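Local coordinates for protein putative polyprenyl synthetase (PDB 3NF2) that probably builds isoprenyl diphosphate chains by magnesium-dependent prenyl transfer, at residues A[36-41]-A[89-94]; A[94-99]-A[116-121]. One frame throughout, in Å; residues are numbered along the deposited sequence.

Contact 1. Residues A[36-41]-A[89-94]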
loop_
_atom_site.group_PDB
_atom_site.type_symbol
_atom_site.label_atom_id
_atom_site.label_comp_id
_atom_site.label_asym_id
_atom_site.label_seq_id
_atom_site.Cartn_x
_atom_site.Cartn_y
_atom_site.Cartn_z
ATOM N N ALA A 36 2.165 -16.135 -5.262
ATOM C CA ALA A 36 1.759 -17.548 -5.339
ATOM C C ALA A 36 2.212 -18.314 -4.104
ATOM O O ALA A 36 1.479 -19.161 -3.597
ATOM C CB ALA A 36 2.293 -18.223 -6.616
ATOM N N TYR A 37 3.417 -18.005 -3.622
ATOM C CA TYR A 37 3.886 -18.591 -2.382
ATOM C C TYR A 37 2.988 -18.155 -1.234
ATOM O O TYR A 37 2.552 -18.993 -0.453
ATOM C CB TYR A 37 5.345 -18.249 -2.065
ATOM C CG TYR A 37 5.724 -18.772 -0.699
ATOM C CD1 TYR A 37 6.007 -20.126 -0.515
ATOM C CD2 TYR A 37 5.733 -17.932 0.422
ATOM C CE1 TYR A 37 6.319 -20.629 0.740
ATOM C CE2 TYR A 37 6.040 -18.426 1.685
ATOM C CZ TYR A 37 6.331 -19.779 1.832
ATOM O OH TYR A 37 6.645 -20.290 3.064
ATOM N N HIS A 38 2.704 -16.855 -1.146
ATOM C CA HIS A 38 1.813 -16.347 -0.104
ATOM C C HIS A 38 0.470 -17.079 -0.094
ATOM O O HIS A 38 -0.060 -17.409 0.959
ATOM C CB HIS A 38 1.540 -14.849 -0.259
ATOM C CG HIS A 38 0.461 -14.359 0.655
ATOM N ND1 HIS A 38 0.613 -14.332 2.025
ATOM C CD2 HIS A 38 -0.804 -13.947 0.405
ATOM C CE1 HIS A 38 -0.503 -13.891 2.579
ATOM N NE2 HIS A 38 -1.378 -13.648 1.618
ATOM N N PHE A 39 -0.070 -17.317 -1.279
ATOM C CA PHE A 39 -1.359 -17.953 -1.402
ATOM C C PHE A 39 -1.300 -19.476 -1.299
ATOM O O PHE A 39 -2.337 -20.119 -1.323
ATOM C CB PHE A 39 -2.024 -17.525 -2.701
ATOM C CG PHE A 39 -2.671 -16.171 -2.633
ATOM C CD1 PHE A 39 -3.897 -16.001 -1.978
ATOM C CD2 PHE A 39 -2.057 -15.063 -3.221
ATOM C CE1 PHE A 39 -4.500 -14.751 -1.917
ATOM C CE2 PHE A 39 -2.649 -13.803 -3.162
ATOM C CZ PHE A 39 -3.872 -13.643 -2.519
ATOM N N GLY A 40 -0.100 -20.046 -1.177
ATOM C CA GLY A 40 0.058 -21.491 -0.990
ATOM C C GLY A 40 0.021 -22.342 -2.257
ATOM O O GLY A 40 0.015 -23.582 -2.179
ATOM N N TRP A 41 0.012 -21.694 -3.424
ATOM C CA TRP A 41 -0.016 -22.415 -4.704
ATOM C C TRP A 41 1.334 -23.033 -5.088
ATOM O O TRP A 41 1.388 -24.003 -5.859
ATOM C CB TRP A 41 -0.558 -21.527 -5.831
ATOM C CG TRP A 41 -1.882 -20.887 -5.490
ATOM C CD1 TRP A 41 -2.925 -21.460 -4.809
ATOM C CD2 TRP A 41 -2.303 -19.560 -5.821
ATOM N NE1 TRP A 41 -3.957 -20.563 -4.680
ATOM C CE2 TRP A 41 -3.605 -19.390 -5.294
ATOM C CE3 TRP A 41 -1.702 -18.490 -6.495
ATOM C CZ2 TRP A 41 -4.321 -18.193 -5.430
ATOM C CZ3 TRP A 41 -2.419 -17.298 -6.635
ATOM C CH2 TRP A 41 -3.708 -17.161 -6.099
ATOM N N PHE A 89 -2.921 -8.236 1.320
ATOM C CA PHE A 89 -1.995 -7.103 1.468
ATOM C C PHE A 89 -1.790 -6.810 2.940
ATOM O O PHE A 89 -0.666 -6.600 3.397
ATOM C CB PHE A 89 -2.551 -5.874 0.707
ATOM C CG PHE A 89 -2.476 -4.554 1.468
ATOM C CD1 PHE A 89 -3.625 -3.997 2.031
ATOM C CD2 PHE A 89 -1.276 -3.843 1.573
ATOM C CE1 PHE A 89 -3.581 -2.773 2.723
ATOM C CE2 PHE A 89 -1.219 -2.613 2.255
ATOM C CZ PHE A 89 -2.373 -2.082 2.836
ATOM N N SER A 90 -2.889 -6.821 3.681
ATOM C CA SER A 90 -2.858 -6.599 5.106
ATOM C C SER A 90 -2.044 -7.692 5.813
ATOM O O SER A 90 -1.209 -7.376 6.645
ATOM C CB SER A 90 -4.284 -6.509 5.644
ATOM O OG SER A 90 -4.297 -6.229 7.025
ATOM N N LEU A 91 -2.238 -8.956 5.441
ATOM C CA LEU A 91 -1.496 -10.056 6.057
ATOM C C LEU A 91 0.006 -9.959 5.810
ATOM O O LEU A 91 0.804 -10.071 6.742
ATOM C CB LEU A 91 -1.987 -11.414 5.542
ATOM C CG LEU A 91 -3.417 -11.883 5.792
ATOM C CD1 LEU A 91 -3.569 -13.319 5.296
ATOM C CD2 LEU A 91 -3.779 -11.776 7.274
ATOM N N LEU A 92 0.370 -9.763 4.545
ATOM C CA LEU A 92 1.763 -9.679 4.122
ATOM C C LEU A 92 2.528 -8.634 4.925
ATOM O O LEU A 92 3.600 -8.909 5.450
ATOM C CB LEU A 92 1.841 -9.354 2.627
ATOM C CG LEU A 92 1.599 -10.520 1.666
ATOM C CD1 LEU A 92 1.232 -10.016 0.290
ATOM C CD2 LEU A 92 2.813 -11.422 1.590
ATOM N N HIS A 93 1.942 -7.449 5.031
ATOM C CA HIS A 93 2.538 -6.349 5.770
ATOM C C HIS A 93 2.454 -6.519 7.280
ATOM O O HIS A 93 3.443 -6.272 7.972
ATOM C CB HIS A 93 1.899 -5.026 5.347
ATOM C CG HIS A 93 2.322 -4.567 3.989
ATOM N ND1 HIS A 93 2.052 -3.301 3.518
ATOM C CD2 HIS A 93 3.013 -5.195 3.007
ATOM C CE1 HIS A 93 2.546 -3.174 2.301
ATOM N NE2 HIS A 93 3.131 -4.310 1.968
ATOM N N ASP A 94 1.291 -6.934 7.791
ATOM C CA ASP A 94 1.152 -7.156 9.242
ATOM C C ASP A 94 2.121 -8.213 9.764
ATOM O O ASP A 94 2.722 -8.017 10.813
ATOM C CB ASP A 94 -0.279 -7.504 9.654
ATOM C CG ASP A 94 -1.259 -6.362 9.430
ATOM O OD1 ASP A 94 -0.834 -5.250 9.038
ATOM O OD2 ASP A 94 -2.472 -6.592 9.625
#
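H38 lays one face of its imidazole against L92, and how a single flat ring can join two helices is well seen in this pair. L92 CG stands 4.0 Å from the centroid of the H38 ring and only 11° off its normal, a CH-pi contact almost squarely over the face. The same leucine reaches with CD2 past the CG-ND1 rim, 3.7 Å from H38 ND1. L91 approaches differently: its CD1 lies near the ring plane, at the CE1 edge, 4.1 Å from H38 CE1, and the two side chains meet at about a right angle. H38 reaches this position because its CG is anti to the backbone N (chi1 171°), which carries the ring out from the end of helix 31-38 toward helix 77-98. In the mostly helical isoprenoid synthase fold the latter is a long helix bearing an aspartate-rich motif, and H38 packs against its flank through L91 and L92. The rotation of the imidazole is further fixed by a hydrogen bond between its NE2 and OD1 of N88, one residue ahead of the leucine segment. At its CD2 edge the imidazole meets F39, with H38 CD2 3.9 Å above the centre of the F39 ring, while V109 of helix 109-113 touches both H38 and L92. An alanine at H38 is likely to open a gap over L92 CG and deprive N88 of its imidazole partner. Just beyond, the helix closes in a Schellman motif: G40, with positive phi, gives its N to Y37 O, and W41 N bonds to A36 O at 2.9 Å.

Contact 2. Residues A[94-99]-A[116-121]; sequences DDLMDG and AQAILV. With SO4 (sulfate ion), chain C.
L96 drives a methyl into helix 115-134, meeting I119 and A118 from the last turn of helix 77-98. That turn belongs to the DDxxD sequence of the FPP/GGPP synthase family, formed here by D94, D95 and D98; in relatives the first and last acids of this motif bind magnesium ions that hold the diphosphate, and D94 and D98 probably do so here. L96 is one of the two residues between the acids. Its CG is anti to the backbone N (chi1 177°), directing the branch across to the neighbouring helix. CD2 does the touching, crossing the CG1-CD1 branch of I119 at an oblique angle, 3.6 Å from I119 CG1. A118 CB is met more lightly, 4.2 Å from L96 CD2. W110 of helix 109-113 touches both L96 and A118, and I119 of the second subunit also packs on L96, so the close-fitting part of the contact lies at the dimer interface. D95 is a buried acid, paired with R103 in a salt bridge. The other side is looser: D98 and G99 are exposed where the helix ends in a Schellman motif, although OD1 of D98 is hydrogen-bonded to Q159. At the start of helix 115-134 a sulfate ion, probably from the crystallisation liquor, takes the backbone amide, as anions often do at helix N termini: A116 N lies 3.1 Å from O4 of the sulfate, with an N-H...O angle of 143°.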
loop_
_atom_site.group_PDB
_atom_site.type_symbol
_atom_site.label_atom_id
_atom_site.label_comp_id
_atom_site.label_asym_id
_atom_site.label_seq_id
_atom_site.Cartn_x
_atom_site.Cartn_y
_atom_site.Cartn_z
ATOM N N ASP A 94 1.291 -6.934 7.791
ATOM C CA ASP A 94 1.152 -7.156 9.242
ATOM C C ASP A 94 2.121 -8.213 9.764
ATOM O O ASP A 94 2.722 -8.017 10.813
ATOM C CB ASP A 94 -0.279 -7.504 9.654
ATOM C CG ASP A 94 -1.259 -6.362 9.430
ATOM O OD1 ASP A 94 -0.834 -5.250 9.038
ATOM O OD2 ASP A 94 -2.472 -6.592 9.625
ATOM N N ASP A 95 2.293 -9.303 9.021
ATOM C CA ASP A 95 3.224 -10.367 9.423
ATOM C C ASP A 95 4.658 -9.872 9.520
ATOM O O ASP A 95 5.397 -10.273 10.426
ATOM C CB ASP A 95 3.159 -11.558 8.466
ATOM C CG ASP A 95 1.908 -12.416 8.664
ATOM O OD1 ASP A 95 1.203 -12.253 9.683
ATOM O OD2 ASP A 95 1.633 -13.266 7.789
ATOM N N LEU A 96 5.044 -8.997 8.593
ATOM C CA LEU A 96 6.378 -8.436 8.602
ATOM C C LEU A 96 6.545 -7.480 9.775
ATOM O O LEU A 96 7.540 -7.555 10.510
ATOM C CB LEU A 96 6.684 -7.740 7.276
ATOM C CG LEU A 96 8.044 -7.038 7.159
ATOM C CD1 LEU A 96 9.246 -7.931 7.582
ATOM C CD2 LEU A 96 8.216 -6.562 5.748
ATOM N N MET A 97 5.561 -6.599 9.949
ATOM C CA MET A 97 5.545 -5.635 11.045
ATOM C C MET A 97 5.564 -6.326 12.415
ATOM O O MET A 97 6.190 -5.835 13.348
ATOM C CB MET A 97 4.318 -4.720 10.934
ATOM C CG MET A 97 4.407 -3.676 9.830
ATOM S SD MET A 97 3.058 -2.487 9.863
ATOM C CE MET A 97 1.950 -3.182 8.672
ATOM N N ASP A 98 4.880 -7.465 12.522
ATOM C CA ASP A 98 4.757 -8.189 13.790
ATOM C C ASP A 98 5.927 -9.148 14.023
ATOM O O ASP A 98 6.108 -9.657 15.126
ATOM C CB ASP A 98 3.429 -8.968 13.850
ATOM C CG ASP A 98 2.204 -8.057 13.875
ATOM O OD1 ASP A 98 2.358 -6.814 13.992
ATOM O OD2 ASP A 98 1.070 -8.594 13.784
ATOM N N GLY A 99 6.708 -9.400 12.984
ATOM C CA GLY A 99 7.835 -10.315 13.082
ATOM C C GLY A 99 7.413 -11.771 13.183
ATOM O O GLY A 99 8.185 -12.609 13.652
ATOM N N ALA A 116 11.841 -7.072 1.809
ATOM C CA ALA A 116 11.609 -6.199 0.647
ATOM C C ALA A 116 10.492 -6.701 -0.254
ATOM O O ALA A 116 9.619 -5.924 -0.671
ATOM C CB ALA A 116 12.893 -6.012 -0.166
ATOM N N GLN A 117 10.528 -7.994 -0.558
ATOM C CA GLN A 117 9.525 -8.602 -1.423
ATOM C C GLN A 117 8.150 -8.745 -0.764
ATOM O O GLN A 117 7.132 -8.738 -1.455
ATOM C CB GLN A 117 10.028 -9.931 -1.983
ATOM C CG GLN A 117 10.675 -9.797 -3.365
ATOM C CD GLN A 117 11.797 -10.781 -3.578
ATOM O OE1 GLN A 117 12.939 -10.530 -3.188
ATOM N NE2 GLN A 117 11.485 -11.911 -4.204
ATOM N N ALA A 118 8.119 -8.851 0.563
ATOM C CA ALA A 118 6.855 -8.858 1.307
ATOM C C ALA A 118 6.166 -7.499 1.214
ATOM O O ALA A 118 4.961 -7.426 0.986
ATOM C CB ALA A 118 7.082 -9.249 2.758
ATOM N N ILE A 119 6.953 -6.432 1.354
ATOM C CA ILE A 119 6.464 -5.054 1.221
ATOM C C ILE A 119 5.940 -4.792 -0.181
ATOM O O ILE A 119 4.870 -4.220 -0.356
ATOM C CB ILE A 119 7.562 -4.021 1.560
ATOM C CG1 ILE A 119 7.977 -4.160 3.020
ATOM C CG2 ILE A 119 7.066 -2.593 1.317
ATOM C CD1 ILE A 119 9.402 -3.706 3.311
ATOM N N LEU A 120 6.703 -5.248 -1.167
ATOM C CA LEU A 120 6.437 -4.996 -2.576
ATOM C C LEU A 120 5.164 -5.695 -3.049
ATOM O O LEU A 120 4.254 -5.058 -3.588
ATOM C CB LEU A 120 7.628 -5.485 -3.383
ATOM C CG LEU A 120 7.665 -5.279 -4.891
ATOM C CD1 LEU A 120 7.946 -3.825 -5.229
ATOM C CD2 LEU A 120 8.705 -6.215 -5.513
ATOM N N VAL A 121 5.099 -7.004 -2.829
ATOM C CA VAL A 121 3.920 -7.779 -3.212
ATOM C C VAL A 121 2.667 -7.317 -2.444
ATOM O O VAL A 121 1.590 -7.193 -3.016
ATOM C CB VAL A 121 4.186 -9.297 -3.089
ATOM C CG1 VAL A 121 2.955 -10.087 -3.471
ATOM C CG2 VAL A 121 5.344 -9.695 -4.013
HETATM S S SO4 C . 15.607 -8.192 1.595
HETATM O O1 SO4 C . 16.497 -7.702 0.545
HETATM O O2 SO4 C . 16.288 -9.263 2.331
HETATM O O3 SO4 C . 15.250 -7.097 2.497
HETATM O O4 SO4 C . 14.383 -8.713 0.987
#

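In the fold
Both contacts use helix 77-98 and share D94, but each packs a different neighbour against it: the end of helix 31-38 in contact 1, the early turns of helix 115-134 in contact 2. Contact 1 is partly buried and rests leucine carbons on an aromatic face whose NE2 is bonded to N88 just outside the segments; contact 2 is purely aliphatic between its segments and buried, yet lies close to the exposed D98. Their centres are about 9 Å apart, and they join directly through H93, whose NE2 is 2.9 Å from I119 O, a probable hydrogen bond. The two contacts lie on the same side of the chain's centre, and both reach the second subunit, through H93 and L96.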